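Local coordinates for extracellular solute-binding protein, family 1 (Bifidobacterium longum subsp. infantis, PDB 6FTH), which probably binds human milk oligosaccharides outside the cell and delivers them to an ABC transporter for uptake, at residues K128-P133 / M137-S142; M214-S219 / K256-L261; N358-E363 / V367-G372; T464-Q469 / Q504-I509. All coordinates share one frame; numbering follows the deposited sequence.

Contact 1 (K128-P133 / M137-S142)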
loop_
_atom_site.group_PDB
_atom_site.type_symbol
_atom_site.label_atom_id
_atom_site.label_comp_id
_atom_site.label_asym_id
_atom_site.label_seq_id
_atom_site.Cartn_x
_atom_site.Cartn_y
_atom_site.Cartn_z
ATOM N N LYS A 128 -15.057 2.994 -8.498
ATOM C CA LYS A 128 -14.173 3.334 -9.613
ATOM C C LYS A 128 -12.947 2.431 -9.658
ATOM O O LYS A 128 -12.429 2.134 -10.740
ATOM C CB LYS A 128 -13.703 4.773 -9.475
ATOM C CG LYS A 128 -14.815 5.785 -9.645
ATOM C CD LYS A 128 -14.240 7.187 -9.702
ATOM C CE LYS A 128 -15.306 8.208 -10.004
ATOM N NZ LYS A 128 -14.678 9.562 -10.046
ATOM N N LEU A 129 -12.457 2.015 -8.498
ATOM C CA LEU A 129 -11.228 1.243 -8.442
ATOM C C LEU A 129 -11.320 -0.037 -9.252
ATOM O O LEU A 129 -10.303 -0.493 -9.790
ATOM C CB LEU A 129 -10.907 0.923 -6.983
ATOM C CG LEU A 129 -9.529 0.352 -6.668
ATOM C CD1 LEU A 129 -8.415 1.349 -7.022
ATOM C CD2 LEU A 129 -9.457 -0.045 -5.179
ATOM N N THR A 130 -12.507 -0.646 -9.345
ATOM C CA THR A 130 -12.642 -1.924 -10.047
ATOM C C THR A 130 -13.514 -1.852 -11.294
ATOM O O THR A 130 -13.834 -2.901 -11.864
ATOM C CB THR A 130 -13.162 -3.010 -9.100
ATOM O OG1 THR A 130 -14.480 -2.657 -8.672
ATOM C CG2 THR A 130 -12.218 -3.172 -7.911
ATOM N N THR A 131 -13.901 -0.659 -11.730
ATOM C CA THR A 131 -14.812 -0.488 -12.853
ATOM C C THR A 131 -14.070 0.180 -14.000
ATOM O O THR A 131 -13.472 1.246 -13.814
ATOM C CB THR A 131 -15.996 0.394 -12.458
ATOM O OG1 THR A 131 -16.747 -0.231 -11.413
ATOM C CG2 THR A 131 -16.906 0.604 -13.656
ATOM N N ASP A 132 -14.126 -0.427 -15.181
ATOM C CA ASP A 132 -13.454 0.148 -16.347
ATOM C C ASP A 132 -14.295 1.268 -16.943
ATOM O O ASP A 132 -15.448 1.483 -16.559
ATOM C CB ASP A 132 -13.071 -0.950 -17.340
ATOM C CG ASP A 132 -14.273 -1.615 -18.016
ATOM O OD1 ASP A 132 -15.337 -0.985 -18.162
ATOM O OD2 ASP A 132 -14.126 -2.793 -18.386
ATOM N N PRO A 133 -13.721 2.064 -17.854
ATOM C CA PRO A 133 -14.485 3.194 -18.399
ATOM C C PRO A 133 -15.681 2.757 -19.218
ATOM O O PRO A 133 -16.639 3.531 -19.345
ATOM C CB PRO A 133 -13.452 3.961 -19.245
ATOM C CG PRO A 133 -12.113 3.414 -18.822
ATOM C CD PRO A 133 -12.381 1.985 -18.456
ATOM N N MET A 137 -17.358 -4.343 -14.369
ATOM C CA MET A 137 -16.706 -4.554 -13.082
ATOM C C MET A 137 -16.655 -6.053 -12.833
ATOM O O MET A 137 -17.695 -6.683 -12.592
ATOM C CB MET A 137 -17.462 -3.852 -11.960
ATOM C CG MET A 137 -16.884 -4.113 -10.587
ATOM S SD MET A 137 -17.804 -3.225 -9.309
ATOM C CE MET A 137 -19.411 -4.063 -9.372
ATOM N N TYR A 138 -15.455 -6.608 -12.843
ATOM C CA TYR A 138 -15.262 -8.042 -12.649
ATOM C C TYR A 138 -14.718 -8.393 -11.273
ATOM O O TYR A 138 -14.535 -9.585 -10.968
ATOM C CB TYR A 138 -14.322 -8.604 -13.722
ATOM C CG TYR A 138 -14.842 -8.351 -15.107
ATOM C CD1 TYR A 138 -15.905 -9.084 -15.605
ATOM C CD2 TYR A 138 -14.279 -7.367 -15.910
ATOM C CE1 TYR A 138 -16.406 -8.851 -16.867
ATOM C CE2 TYR A 138 -14.769 -7.128 -17.191
ATOM C CZ TYR A 138 -15.836 -7.876 -17.655
ATOM O OH TYR A 138 -16.337 -7.651 -18.915
ATOM N N ALA A 139 -14.451 -7.395 -10.443
ATOM C CA ALA A 139 -13.935 -7.605 -9.102
ATOM C C ALA A 139 -14.599 -6.596 -8.188
ATOM O O ALA A 139 -14.902 -5.474 -8.610
ATOM C CB ALA A 139 -12.423 -7.385 -9.048
ATOM N N LEU A 140 -14.866 -7.014 -6.958
ATOM C CA LEU A 140 -15.293 -6.049 -5.958
ATOM C C LEU A 140 -14.103 -5.595 -5.127
ATOM O O LEU A 140 -13.205 -6.392 -4.836
ATOM C CB LEU A 140 -16.320 -6.644 -4.988
ATOM C CG LEU A 140 -17.602 -7.217 -5.596
ATOM C CD1 LEU A 140 -18.556 -7.704 -4.519
ATOM C CD2 LEU A 140 -18.302 -6.162 -6.456
ATOM N N PRO A 141 -14.072 -4.331 -4.735
ATOM C CA PRO A 141 -13.043 -3.868 -3.806
ATOM C C PRO A 141 -13.446 -4.128 -2.359
ATOM O O PRO A 141 -14.565 -4.544 -2.064
ATOM C CB PRO A 141 -13.023 -2.360 -4.081
ATOM C CG PRO A 141 -14.456 -2.049 -4.388
ATOM C CD PRO A 141 -15.014 -3.250 -5.092
ATOM N N SER A 142 -12.507 -3.851 -1.453
ATOM C CA SER A 142 -12.794 -3.796 -0.021
ATOM C C SER A 142 -12.396 -2.431 0.527
ATOM O O SER A 142 -11.614 -1.702 -0.093
ATOM C CB SER A 142 -11.983 -4.855 0.742
ATOM O OG SER A 142 -10.581 -4.678 0.497
HETATM O O HOH W 1 -13.047 -5.241 -13.044
#
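Thr130 lies over the backbone of Ala139 and the ring of Pro141. Its OG1 donates a hydrogen bond to Ala139 O at 2.8 Å. The hydroxyl comes in 28° out of the carbonyl plane. The same OG1 touches Met137 CG at 3.4 Å, and SD is equally near. Chi1 of 64° sets OG1 between the backbone N and the carbonyl carbon of Thr130, which turns the methyl CG2 to the proline. CG2 meets Pro141 CB at 4.0 Å. The segments link helix 124-130 to strand 140-143, which pairs antiparallel with strand 336-337. The contact closes a short helix-to-strand return in the periplasmic-binding-protein-like fold. A water spans the gap beside the threonine bond: it donates to Thr130 O at 2.7 Å and accepts from Tyr138 N at 2.8 Å. Thr130 O also receives a CA-H contact from Met137. Met137 SD lies to one side of both threonine hydroxyls, 3.8 Å from Thr131 OG1. That hydroxyl is hydrogen-bonded to Gln127 O. Phe120 of helix 114-122 packs on both Met137 and Pro141. Leu129 CD2 reaches Pro141 CB at 4.4 Å.

Contact 2 (M214-S219 / K256-L261)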
loop_
_atom_site.group_PDB
_atom_site.type_symbol
_atom_site.label_atom_id
_atom_site.label_comp_id
_atom_site.label_asym_id
_atom_site.label_seq_id
_atom_site.Cartn_x
_atom_site.Cartn_y
_atom_site.Cartn_z
ATOM N N MET A 214 12.898 6.896 -2.237
ATOM C CA MET A 214 12.424 7.922 -3.171
ATOM C C MET A 214 11.206 8.657 -2.665
ATOM O O MET A 214 10.670 9.519 -3.363
ATOM C CB MET A 214 12.185 7.336 -4.562
ATOM C CG MET A 214 13.447 6.814 -5.204
ATOM S SD MET A 214 14.747 8.042 -5.103
ATOM C CE MET A 214 16.208 7.130 -5.623
ATOM N N LEU A 215 10.759 8.369 -1.458
ATOM C CA LEU A 215 9.807 9.265 -0.821
ATOM C C LEU A 215 10.354 10.686 -0.697
ATOM O O LEU A 215 9.564 11.620 -0.521
ATOM C CB LEU A 215 9.406 8.707 0.533
ATOM C CG LEU A 215 8.477 7.504 0.502
ATOM C CD1 LEU A 215 8.469 6.843 1.862
ATOM C CD2 LEU A 215 7.051 7.911 0.092
ATOM N N LEU A 216 11.674 10.887 -0.793
ATOM C CA LEU A 216 12.225 12.245 -0.826
ATOM C C LEU A 216 11.836 13.016 -2.087
ATOM O O LEU A 216 12.042 14.234 -2.135
ATOM C CB LEU A 216 13.753 12.250 -0.636
ATOM C CG LEU A 216 14.228 11.984 0.794
ATOM C CD1 LEU A 216 15.722 12.270 0.863
ATOM C CD2 LEU A 216 13.506 12.815 1.827
ATOM N N LEU A 217 11.255 12.355 -3.095
ATOM C CA LEU A 217 10.710 13.121 -4.217
ATOM C C LEU A 217 9.662 14.115 -3.748
ATOM O O LEU A 217 9.508 15.189 -4.342
ATOM C CB LEU A 217 10.083 12.192 -5.257
ATOM C CG LEU A 217 11.068 11.453 -6.158
ATOM C CD1 LEU A 217 10.430 10.251 -6.844
ATOM C CD2 LEU A 217 11.635 12.428 -7.196
ATOM N N ASN A 218 8.955 13.807 -2.657
ATOM C CA ASN A 218 7.956 14.744 -2.147
ATOM C C ASN A 218 8.593 16.065 -1.709
ATOM O O ASN A 218 7.950 17.129 -1.796
ATOM C CB ASN A 218 7.200 14.085 -0.988
ATOM C CG ASN A 218 6.302 12.948 -1.460
ATOM O OD1 ASN A 218 5.280 13.158 -2.148
ATOM N ND2 ASN A 218 6.674 11.723 -1.103
ATOM N N SER A 219 9.850 16.015 -1.258
ATOM C CA SER A 219 10.610 17.215 -0.906
ATOM C C SER A 219 10.721 18.165 -2.073
ATOM O O SER A 219 10.897 19.371 -1.861
ATOM C CB SER A 219 12.051 16.863 -0.519
ATOM O OG SER A 219 12.083 16.034 0.613
ATOM N N LYS A 256 21.523 12.753 -5.954
ATOM C CA LYS A 256 22.745 13.445 -5.557
ATOM C C LYS A 256 22.761 13.700 -4.051
ATOM O O LYS A 256 23.815 13.588 -3.413
ATOM C CB LYS A 256 22.891 14.741 -6.341
ATOM C CG LYS A 256 23.264 14.504 -7.804
ATOM C CD LYS A 256 23.498 15.819 -8.540
ATOM C CE LYS A 256 24.899 16.352 -8.300
ATOM N NZ LYS A 256 25.207 17.494 -9.204
ATOM N N TYR A 257 21.604 14.039 -3.473
ATOM C CA TYR A 257 21.526 14.259 -2.030
ATOM C C TYR A 257 21.849 12.982 -1.285
ATOM O O TYR A 257 22.651 12.992 -0.337
ATOM C CB TYR A 257 20.139 14.793 -1.655
ATOM C CG TYR A 257 19.941 15.107 -0.185
ATOM C CD1 TYR A 257 20.634 16.139 0.424
ATOM C CD2 TYR A 257 19.036 14.397 0.567
ATOM C CE1 TYR A 257 20.445 16.431 1.759
ATOM C CE2 TYR A 257 18.834 14.689 1.894
ATOM C CZ TYR A 257 19.524 15.714 2.472
ATOM O OH TYR A 257 19.318 15.996 3.805
ATOM N N TYR A 258 21.230 11.866 -1.698
ATOM C CA TYR A 258 21.537 10.584 -1.060
ATOM C C TYR A 258 23.006 10.241 -1.209
ATOM O O TYR A 258 23.620 9.718 -0.272
ATOM C CB TYR A 258 20.680 9.454 -1.605
ATOM C CG TYR A 258 19.329 9.333 -0.913
ATOM C CD1 TYR A 258 19.237 9.209 0.476
ATOM C CD2 TYR A 258 18.144 9.356 -1.640
ATOM C CE1 TYR A 258 18.001 9.083 1.107
ATOM C CE2 TYR A 258 16.920 9.240 -1.017
ATOM C CZ TYR A 258 16.847 9.108 0.353
ATOM O OH TYR A 258 15.638 8.971 0.975
ATOM N N HIS A 259 23.601 10.527 -2.368
ATOM C CA HIS A 259 25.021 10.193 -2.498
ATOM C C HIS A 259 25.868 11.029 -1.544
ATOM O O HIS A 259 26.836 10.523 -0.963
ATOM C CB HIS A 259 25.517 10.349 -3.929
ATOM C CG HIS A 259 26.977 10.055 -4.065
ATOM N ND1 HIS A 259 27.516 8.839 -3.710
ATOM C CD2 HIS A 259 28.017 10.836 -4.440
ATOM C CE1 HIS A 259 28.827 8.874 -3.891
ATOM N NE2 HIS A 259 29.153 10.075 -4.330
ATOM N N LYS A 260 25.508 12.294 -1.353
ATOM C CA LYS A 260 26.215 13.120 -0.393
ATOM C C LYS A 260 26.117 12.509 0.996
ATOM O O LYS A 260 27.129 12.311 1.677
ATOM C CB LYS A 260 25.648 14.542 -0.409
ATOM C CG LYS A 260 26.423 15.511 0.500
ATOM C CD LYS A 260 25.810 16.905 0.537
ATOM C CE LYS A 260 26.771 17.895 1.225
ATOM N NZ LYS A 260 26.133 19.199 1.557
ATOM N N LEU A 261 24.902 12.158 1.413
ATOM C CA LEU A 261 24.704 11.551 2.723
ATOM C C LEU A 261 25.500 10.259 2.861
ATOM O O LEU A 261 26.158 10.030 3.886
ATOM C CB LEU A 261 23.225 11.267 2.947
ATOM C CG LEU A 261 22.266 12.466 2.991
ATOM C CD1 LEU A 261 20.860 12.042 3.483
ATOM C CD2 LEU A 261 22.770 13.617 3.814
#
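Leu216 makes the direct contact with Tyr257 and Tyr258. Chi1 of -75° puts its CG anti to the carbonyl carbon and carries the branched end to the two rings. Leu216 CD1 sits 3.3 Å from Tyr258 OH and 3.4 Å from Tyr258 CZ, so the methyl rests at the phenol end of the ring. Leu216 CG is also 3.3 Å from Tyr258 OH, and the two side chains run at a slant to each other. The same CD1 touches the edge of the Tyr257 ring, near its plane, with CD2 of that ring 3.9 Å away. One methyl thus fills the angle between two successive tyrosines of a helix. In the fold this joins a 3-10 turn, in the loop between strands 197-199 and 235-238, to the buried side of helix 249-263. Met214 of the same turn packs on Tyr251, Val254 and Ile255, earlier in that helix. Both hydroxyls are satisfied elsewhere: Tyr258 OH bonds to Pro213 O, and Tyr257 OH bonds to Trp173 O. The first of these bonds ties the helix to the residue just before the segment. Leu261 CG lies 4.2 Å above one face of the Tyr257 ring, toward its rim. Further along the turn, Asn218 folds back on it. Within the segment, Leu215 O accepts from both Asn218 N and Asn218 ND2. The side-chain bond, Asn218 ND2 to Leu215 O, is 2.9 Å long with an N-H...O angle of 146°.

Contact 3 (N358-E363 / V367-G372)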
loop_
_atom_site.group_PDB
_atom_site.type_symbol
_atom_site.label_atom_id
_atom_site.label_comp_id
_atom_site.label_asym_id
_atom_site.label_seq_id
_atom_site.Cartn_x
_atom_site.Cartn_y
_atom_site.Cartn_z
ATOM N N ASN A 358 -23.384 -10.327 -1.056
ATOM C CA ASN A 358 -24.159 -9.343 -0.328
ATOM C C ASN A 358 -23.937 -9.491 1.168
ATOM O O ASN A 358 -23.813 -8.496 1.886
ATOM C CB ASN A 358 -25.641 -9.481 -0.674
ATOM C CG ASN A 358 -26.443 -8.350 -0.120
ATOM O OD1 ASN A 358 -26.111 -7.186 -0.339
ATOM N ND2 ASN A 358 -27.460 -8.670 0.686
ATOM N N LEU A 359 -23.875 -10.735 1.653
ATOM C CA LEU A 359 -23.703 -10.970 3.082
ATOM C C LEU A 359 -22.288 -10.622 3.549
ATOM O O LEU A 359 -22.114 -10.034 4.626
ATOM C CB LEU A 359 -24.056 -12.414 3.425
ATOM C CG LEU A 359 -25.537 -12.770 3.247
ATOM C CD1 LEU A 359 -25.745 -14.250 3.477
ATOM C CD2 LEU A 359 -26.404 -11.952 4.216
ATOM N N LEU A 360 -21.263 -10.966 2.746
ATOM C CA LEU A 360 -19.895 -10.575 3.075
ATOM C C LEU A 360 -19.785 -9.082 3.317
ATOM O O LEU A 360 -19.060 -8.653 4.223
ATOM C CB LEU A 360 -18.913 -10.989 1.969
ATOM C CG LEU A 360 -18.581 -12.485 1.917
ATOM C CD1 LEU A 360 -17.898 -12.806 0.598
ATOM C CD2 LEU A 360 -17.713 -12.935 3.074
ATOM N N TYR A 361 -20.508 -8.290 2.517
ATOM C CA TYR A 361 -20.464 -6.833 2.563
ATOM C C TYR A 361 -21.478 -6.231 3.529
ATOM O O TYR A 361 -21.569 -4.999 3.644
ATOM C CB TYR A 361 -20.586 -6.268 1.133
ATOM C CG TYR A 361 -19.263 -6.433 0.388
ATOM C CD1 TYR A 361 -18.856 -7.670 -0.098
ATOM C CD2 TYR A 361 -18.389 -5.368 0.247
ATOM C CE1 TYR A 361 -17.626 -7.841 -0.716
ATOM C CE2 TYR A 361 -17.152 -5.529 -0.384
ATOM C CZ TYR A 361 -16.784 -6.758 -0.860
ATOM O OH TYR A 361 -15.560 -6.944 -1.469
ATOM N N SER A 362 -22.213 -7.067 4.261
ATOM C CA SER A 362 -23.019 -6.538 5.345
ATOM C C SER A 362 -22.115 -6.189 6.516
ATOM O O SER A 362 -21.017 -6.725 6.661
ATOM C CB SER A 362 -24.050 -7.581 5.808
ATOM O OG SER A 362 -23.445 -8.635 6.529
ATOM N N GLU A 363 -22.613 -5.321 7.402
ATOM C CA GLU A 363 -21.823 -4.942 8.567
ATOM C C GLU A 363 -21.495 -6.155 9.430
ATOM O O GLU A 363 -20.349 -6.315 9.874
ATOM C CB GLU A 363 -22.564 -3.862 9.355
ATOM C CG GLU A 363 -21.822 -3.324 10.565
ATOM C CD GLU A 363 -22.572 -2.207 11.263
ATOM O OE1 GLU A 363 -23.212 -1.426 10.520
ATOM O OE2 GLU A 363 -22.520 -2.113 12.518
ATOM N N VAL A 367 -17.392 -6.758 9.614
ATOM C CA VAL A 367 -16.700 -6.566 10.880
ATOM C C VAL A 367 -16.085 -7.872 11.363
ATOM O O VAL A 367 -14.938 -7.886 11.823
ATOM C CB VAL A 367 -17.625 -5.923 11.933
ATOM C CG1 VAL A 367 -16.940 -5.908 13.281
ATOM C CG2 VAL A 367 -18.005 -4.507 11.504
ATOM N N GLN A 368 -16.821 -8.985 11.238
ATOM C CA GLN A 368 -16.295 -10.262 11.724
ATOM C C GLN A 368 -15.146 -10.779 10.853
ATOM O O GLN A 368 -14.194 -11.367 11.371
ATOM C CB GLN A 368 -17.414 -11.293 11.863
ATOM C CG GLN A 368 -18.363 -10.983 13.011
ATOM C CD GLN A 368 -19.357 -12.104 13.221
ATOM O OE1 GLN A 368 -19.154 -12.965 14.089
ATOM N NE2 GLN A 368 -20.413 -12.129 12.410
ATOM N N GLN A 369 -15.181 -10.553 9.541
ATOM C CA GLN A 369 -13.997 -10.914 8.760
ATOM C C GLN A 369 -12.788 -10.117 9.209
ATOM O O GLN A 369 -11.671 -10.631 9.282
ATOM C CB GLN A 369 -14.206 -10.643 7.280
ATOM C CG GLN A 369 -15.176 -11.484 6.547
ATOM C CD GLN A 369 -15.311 -10.965 5.147
ATOM O OE1 GLN A 369 -14.405 -11.143 4.324
ATOM N NE2 GLN A 369 -16.378 -10.219 4.882
ATOM N N PHE A 370 -12.976 -8.828 9.434
ATOM C CA PHE A 370 -11.852 -7.936 9.668
ATOM C C PHE A 370 -11.266 -8.156 11.063
ATOM O O PHE A 370 -10.046 -8.147 11.231
ATOM C CB PHE A 370 -12.323 -6.485 9.447
ATOM C CG PHE A 370 -11.242 -5.443 9.564
ATOM C CD1 PHE A 370 -10.121 -5.464 8.745
ATOM C CD2 PHE A 370 -11.375 -4.401 10.467
ATOM C CE1 PHE A 370 -9.126 -4.501 8.871
ATOM C CE2 PHE A 370 -10.394 -3.424 10.588
ATOM C CZ PHE A 370 -9.274 -3.479 9.795
ATOM N N LEU A 371 -12.134 -8.363 12.064
ATOM C CA LEU A 371 -11.742 -8.441 13.471
ATOM C C LEU A 371 -11.971 -9.807 14.105
ATOM O O LEU A 371 -11.672 -9.973 15.295
ATOM C CB LEU A 371 -12.528 -7.392 14.277
ATOM C CG LEU A 371 -12.348 -5.948 13.793
ATOM C CD1 LEU A 371 -13.257 -4.986 14.558
ATOM C CD2 LEU A 371 -10.906 -5.521 13.900
ATOM N N GLY A 372 -12.510 -10.763 13.370
ATOM C CA GLY A 372 -12.837 -12.075 13.900
ATOM C C GLY A 372 -14.264 -12.153 14.424
ATOM O O GLY A 372 -14.988 -11.163 14.534
#
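Gln369 and Leu360 meet at the junction of two consecutive helices, 350-360 and 363-371. This is a plain structural corner of the fold, with Ser362 at the N-cap position of the second helix. The Gln369 side chain runs out extended beyond CG and crosses Leu360 at about a right angle. Its amide lies against the leucine methyl: Leu360 CD2 is 3.5 Å from Gln369 NE2 and 3.7 Å from Gln369 CD. The amide nitrogen is also 3.2 Å from Leu360 O, but the angle is too poor for a hydrogen bond. NE2 instead donates to Ser410 O and to Tyr365 O, while Leu360 O accepts from Ser366 OG. A leucine in place of Gln369 would probably leave Ser410 O and Tyr365 O without this donor. Trp48 of helix 47-56 packs on Gln369, and Leu52 of the same helix packs on Leu360.

Val367 and Glu363 share the first turn of the second helix and lie side by side, pointing the same way. Val367 CG2 comes 4.1 Å from Glu363 CG. With CG anti to N (chi1 -177°), the glutamate chain extends out to Arg384, which forms a salt bridge with OE1, and to Tyr386 OH, which bonds OE2. Tyr386 also packs on Val367, so strand 385-388 is joined to both residues of the pair. Between their backbones, Val367 N donates the helical i+4 bond to Glu363 O at 3.0 Å.

Contact 4 (T464-Q469 / Q504-I509)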
loop_
_atom_site.group_PDB
_atom_site.type_symbol
_atom_site.label_atom_id
_atom_site.label_comp_id
_atom_site.label_asym_id
_atom_site.label_seq_id
_atom_site.Cartn_x
_atom_site.Cartn_y
_atom_site.Cartn_z
ATOM N N THR A 464 3.702 -2.883 -19.128
ATOM C CA THR A 464 4.460 -3.869 -18.365
ATOM C C THR A 464 5.684 -4.343 -19.140
ATOM O O THR A 464 6.774 -4.498 -18.569
ATOM C CB THR A 464 3.549 -5.043 -17.998
ATOM O OG1 THR A 464 3.089 -5.682 -19.181
ATOM C CG2 THR A 464 2.374 -4.593 -17.214
ATOM N N ASN A 465 5.538 -4.562 -20.449
ATOM C CA ASN A 465 6.675 -4.991 -21.254
ATOM C C ASN A 465 7.772 -3.933 -21.242
ATOM O O ASN A 465 8.946 -4.237 -21.007
ATOM C CB ASN A 465 6.242 -5.302 -22.689
ATOM C CG ASN A 465 7.139 -6.361 -23.368
ATOM O OD1 ASN A 465 6.865 -7.568 -23.305
ATOM N ND2 ASN A 465 8.212 -5.910 -24.012
ATOM N N ASN A 466 7.405 -2.666 -21.496
ATOM C CA ASN A 466 8.400 -1.612 -21.475
ATOM C C ASN A 466 8.976 -1.436 -20.070
ATOM O O ASN A 466 10.196 -1.272 -19.906
ATOM C CB ASN A 466 7.777 -0.291 -21.937
ATOM C CG ASN A 466 7.459 -0.254 -23.428
ATOM O OD1 ASN A 466 7.892 -1.103 -24.217
ATOM N ND2 ASN A 466 6.705 0.766 -23.824
ATOM N N ASN A 467 8.113 -1.455 -19.045
ATOM C CA ASN A 467 8.585 -1.276 -17.669
ATOM C C ASN A 467 9.582 -2.354 -17.286
ATOM O O ASN A 467 10.486 -2.095 -16.489
ATOM C CB ASN A 467 7.440 -1.318 -16.660
ATOM C CG ASN A 467 6.579 -0.060 -16.665
ATOM O OD1 ASN A 467 6.982 0.993 -17.176
ATOM N ND2 ASN A 467 5.397 -0.162 -16.073
ATOM N N ALA A 468 9.430 -3.568 -17.816
ATOM C CA ALA A 468 10.357 -4.628 -17.429
ATOM C C ALA A 468 11.778 -4.275 -17.833
ATOM O O ALA A 468 12.731 -4.558 -17.099
ATOM C CB ALA A 468 9.933 -5.956 -18.047
ATOM N N GLN A 469 11.948 -3.647 -18.997
ATOM C CA GLN A 469 13.279 -3.262 -19.427
ATOM C C GLN A 469 13.730 -1.974 -18.758
ATOM O O GLN A 469 14.890 -1.850 -18.330
ATOM C CB GLN A 469 13.305 -3.095 -20.955
ATOM C CG GLN A 469 12.773 -4.309 -21.719
ATOM C CD GLN A 469 13.540 -5.578 -21.370
ATOM O OE1 GLN A 469 14.736 -5.531 -21.086
ATOM N NE2 GLN A 469 12.842 -6.689 -21.317
ATOM N N GLN A 504 8.686 7.190 -23.149
ATOM C CA GLN A 504 7.774 8.248 -23.595
ATOM C C GLN A 504 6.464 7.680 -24.122
ATOM O O GLN A 504 5.421 8.346 -24.025
ATOM C CB GLN A 504 8.434 9.150 -24.630
ATOM C CG GLN A 504 9.658 9.844 -24.150
ATOM C CD GLN A 504 9.418 10.553 -22.858
ATOM O OE1 GLN A 504 8.407 11.234 -22.691
ATOM N NE2 GLN A 504 10.320 10.362 -21.908
ATOM N N GLU A 505 6.477 6.453 -24.659
ATOM C CA GLU A 505 5.235 5.765 -24.972
ATOM C C GLU A 505 4.435 5.524 -23.700
ATOM O O GLU A 505 3.214 5.719 -23.661
ATOM C CB GLU A 505 5.539 4.432 -25.671
ATOM C CG GLU A 505 4.288 3.611 -26.003
ATOM C CD GLU A 505 4.603 2.296 -26.721
ATOM O OE1 GLU A 505 5.694 1.713 -26.466
ATOM O OE2 GLU A 505 3.749 1.853 -27.529
ATOM N N ASN A 506 5.117 5.088 -22.642
ATOM C CA ASN A 506 4.434 4.840 -21.380
ATOM C C ASN A 506 3.837 6.128 -20.812
ATOM O O ASN A 506 2.718 6.122 -20.294
ATOM C CB ASN A 506 5.416 4.215 -20.375
ATOM C CG ASN A 506 5.652 2.739 -20.605
ATOM O OD1 ASN A 506 5.350 2.207 -21.654
ATOM N ND2 ASN A 506 6.157 2.061 -19.580
ATOM N N VAL A 507 4.578 7.246 -20.882
ATOM C CA VAL A 507 4.021 8.521 -20.427
ATOM C C VAL A 507 2.729 8.838 -21.168
ATOM O O VAL A 507 1.716 9.211 -20.560
ATOM C CB VAL A 507 5.059 9.648 -20.578
ATOM C CG1 VAL A 507 4.398 10.972 -20.300
ATOM C CG2 VAL A 507 6.239 9.420 -19.643
ATOM N N LYS A 508 2.748 8.697 -22.493
ATOM C CA LYS A 508 1.572 9.027 -23.282
ATOM C C LYS A 508 0.400 8.093 -22.973
ATOM O O LYS A 508 -0.757 8.535 -22.942
ATOM C CB LYS A 508 1.960 9.008 -24.760
ATOM C CG LYS A 508 0.863 9.423 -25.724
ATOM C CD LYS A 508 1.408 9.977 -27.089
ATOM C CE LYS A 508 2.346 9.016 -27.715
ATOM N NZ LYS A 508 2.665 9.451 -29.087
ATOM N N ILE A 509 0.673 6.791 -22.748
ATOM C CA ILE A 509 -0.374 5.850 -22.359
ATOM C C ILE A 509 -1.011 6.260 -21.037
ATOM O O ILE A 509 -2.242 6.309 -20.915
ATOM C CB ILE A 509 0.193 4.418 -22.295
ATOM C CG1 ILE A 509 0.449 3.917 -23.720
ATOM C CG2 ILE A 509 -0.748 3.497 -21.537
ATOM C CD1 ILE A 509 1.223 2.581 -23.785
HETATM O O HOH W 2 6.394 -1.074 -26.840
#
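Two helices of the C-terminal helical region, 457-484 and 503-518, pack here in a roughly antiparallel way. The axes of the short segments are 10.2 Å apart at closest approach, and their directions differ by 138°. The helices are separated along the chain by helix 487-500. Polar side chains carry the contact. Asn466 ND2 gives two hydrogen bonds to the second helix. One goes to Asn506 OD1 at 2.9 Å, and the other to Glu505 OE1 at 3.0 Å. Both acceptors lie in the amide plane of Asn466, while Asn466 ND2 sits above the carbonyl plane of Asn506 and above the carboxylate plane of Glu505. Chi1 of -71° brings the Asn466 amide to this place, with CG anti to the carbonyl carbon. Water completes the link on the other end of the amide: it donates to Asn466 OD1 at 3.0 Å and to Glu505 OE1 at 2.9 Å. The amide is thus gripped at both ends, which should fix its rotation. With an alanine here in place of Asn466, Asn506 OD1 and Glu505 OE1 would probably lose their shared donor, and the water one of its two acceptors. Asn506 is buried, and Leu463 and Phe235 touch its side chain. Thr462, from the same helix as Asn466, touches Glu505. On the far side of the Asn506 amide, Asn467 OD1 stands 2.8 Å from Asn506 ND2, with the two amide planes 83° apart.

How the contacts relate
From the N terminus, contact 1 closes first, with three residues between its segments, and joins helix 124-130 to strand 140-143. Contact 2 follows and closes a loop of 36 residues, tying the 3-10 turn in the loop between strands 197-199 and 235-238 to helix 249-263. Contact 3 spans the junction of helices 350-360 and 363-371, with three helical residues between its segments. Contact 4 comes last and joins the long helix 457-484 to the C-terminal helix 503-518 across 34 mostly helical residues. All four lie in series; none nests or crosses. Contacts 1 and 3 touch through Tyr361 OH and Pro141 O. Contact 2 lies across the chain's centre from both of them, and contact 4 is nearer to contacts 1 and 2 than to contact 3.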